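Local structure of uncharacterized protein (Mycobacterium avium subsp. paratuberculosis, 4R9Z) at residues V195-M198 with S199-L203. The protein is probably an acyl-CoA thioesterase of the double hot-dog type, hydrolysing fatty acyl-CoA thioesters to free fatty acids and coenzyme A. Numbering follows the deposited sequence.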
loop_
_atom_site.group_PDB
_atom_site.type_symbol
_atom_site.label_atom_id
_atom_site.label_comp_id
_atom_site.label_asym_id
_atom_site.label_seq_id
_atom_site.Cartn_x
_atom_site.Cartn_y
_atom_site.Cartn_z
ATOM N N VAL B 195 5.293 -14.961 -5.194
ATOM C CA VAL B 195 5.667 -14.280 -3.970
ATOM C C VAL B 195 4.464 -13.518 -3.421
ATOM O O VAL B 195 4.087 -13.693 -2.264
ATOM C CB VAL B 195 6.830 -13.318 -4.195
ATOM C CG1 VAL B 195 6.956 -12.369 -3.017
ATOM C CG2 VAL B 195 8.110 -14.100 -4.396
ATOM N N ALA B 196 3.859 -12.686 -4.260
ATOM C CA ALA B 196 2.662 -11.951 -3.871
ATOM C C ALA B 196 1.547 -12.896 -3.434
ATOM O O ALA B 196 0.883 -12.652 -2.428
ATOM C CB ALA B 196 2.190 -11.065 -5.012
ATOM N N TYR B 197 1.351 -13.966 -4.200
ATOM C CA TYR B 197 0.355 -15.000 -3.901
ATOM C C TYR B 197 0.490 -15.502 -2.462
ATOM O O TYR B 197 -0.470 -15.490 -1.695
ATOM C CB TYR B 197 0.504 -16.164 -4.889
ATOM C CG TYR B 197 -0.680 -17.103 -5.018
ATOM C CD1 TYR B 197 -1.439 -17.474 -3.913
ATOM C CD2 TYR B 197 -1.029 -17.633 -6.256
ATOM C CE1 TYR B 197 -2.512 -18.336 -4.037
ATOM C CE2 TYR B 197 -2.103 -18.498 -6.391
ATOM C CZ TYR B 197 -2.839 -18.847 -5.278
ATOM O OH TYR B 197 -3.908 -19.705 -5.407
ATOM N N MET B 198 1.688 -15.960 -2.115
ATOM C CA MET B 198 1.946 -16.544 -0.805
ATOM C C MET B 198 1.987 -15.475 0.294
ATOM O O MET B 198 1.539 -15.718 1.415
ATOM C CB MET B 198 3.250 -17.352 -0.842
ATOM C CG MET B 198 4.390 -16.814 0.005
ATOM S SD MET B 198 4.290 -17.346 1.722
ATOM C CE MET B 198 3.638 -18.994 1.499
ATOM N N SER B 199 2.506 -14.295 -0.035
ATOM C CA SER B 199 2.597 -13.191 0.919
ATOM C C SER B 199 1.231 -12.792 1.461
ATOM O O SER B 199 1.119 -12.290 2.577
ATOM C CB SER B 199 3.260 -11.976 0.271
ATOM O OG SER B 199 2.381 -11.362 -0.657
ATOM N N ALA B 200 0.200 -12.991 0.652
ATOM C CA ALA B 200 -1.152 -12.634 1.040
ATOM C C ALA B 200 -1.845 -13.705 1.882
ATOM O O ALA B 200 -2.434 -13.395 2.917
ATOM C CB ALA B 200 -1.982 -12.321 -0.200
ATOM N N VAL B 201 -1.786 -14.956 1.432
ATOM C CA VAL B 201 -2.561 -16.031 2.058
ATOM C C VAL B 201 -2.060 -16.461 3.439
ATOM O O VAL B 201 -2.811 -17.052 4.211
ATOM C CB VAL B 201 -2.606 -17.290 1.161
ATOM C CG1 VAL B 201 -3.257 -16.972 -0.172
ATOM C CG2 VAL B 201 -1.208 -17.854 0.955
ATOM N N THR B 202 -0.805 -16.158 3.759
ATOM C CA THR B 202 -0.235 -16.568 5.042
ATOM C C THR B 202 -0.329 -15.480 6.099
ATOM O O THR B 202 0.099 -15.663 7.235
ATOM C CB THR B 202 1.233 -16.975 4.903
ATOM O OG1 THR B 202 1.990 -15.888 4.358
ATOM C CG2 THR B 202 1.352 -18.188 4.013
ATOM N N LEU B 203 -0.855 -14.340 5.721
ATOM C CA LEU B 203 -0.785 -13.169 6.548
ATOM C C LEU B 203 -1.968 -12.932 7.449
ATOM O O LEU B 203 -1.988 -11.998 8.178
ATOM C CB LEU B 203 -0.511 -11.956 5.701
ATOM C CG LEU B 203 0.437 -10.987 6.327
ATOM C CD1 LEU B 203 1.658 -11.710 6.774
ATOM C CD2 LEU B 203 0.808 -9.892 5.371
#
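M198 overlaps T202, one turn on and the first residue past the helix, its terminal CE lying 3.5 Å from T202 CG2. Bends at both chi2 and chi3 curl the methionine chain, bringing SD and CE up to the threonine, and the two side chains meet at a slant. The threonine's other branch turns back to the backbone: OG1 donates to M198 O at 3.0 Å, tilted 26° from the carbonyl plane, and the same oxygen takes a weak bond from T202 N. Hydroxyl and amide of one residue therefore converge on a single carbonyl where the helix runs out.

Three residues earlier the hydroxyl of S199 also turns back to the backbone, but shares its acceptor with the amide of the next residue. With chi1 at 73°, its OG sits between the backbone N and the carbonyl carbon and comes within 2.7 Å of A196 O, donating well off the C=O direction. A200 N reaches that oxygen from the same face at 3.2 Å, while S199 N makes the regular helical bond to V195 O. On another side of the helix, V201 CG1 approaches the edge of the Y197 ring near its plane, 4.2 Å from CE1, a light apolar touch. The phenol points on to H41, to which OH is hydrogen-bonded, and W158 meets the ring edge-to-face.

This is the C-terminal end of helix 188-201, buried near the centre of the chain, within the part that matches the acyl-CoA thioesterase family of the hot-dog clan. S199 OG also bonds H222 NE2 on strand 218-226, and Q219 and Q269 both donate to A200 O. M198 and T202 lie on Y238 of strand 236-246, and M256 of strand 249-258 touches V195, M198 and S199.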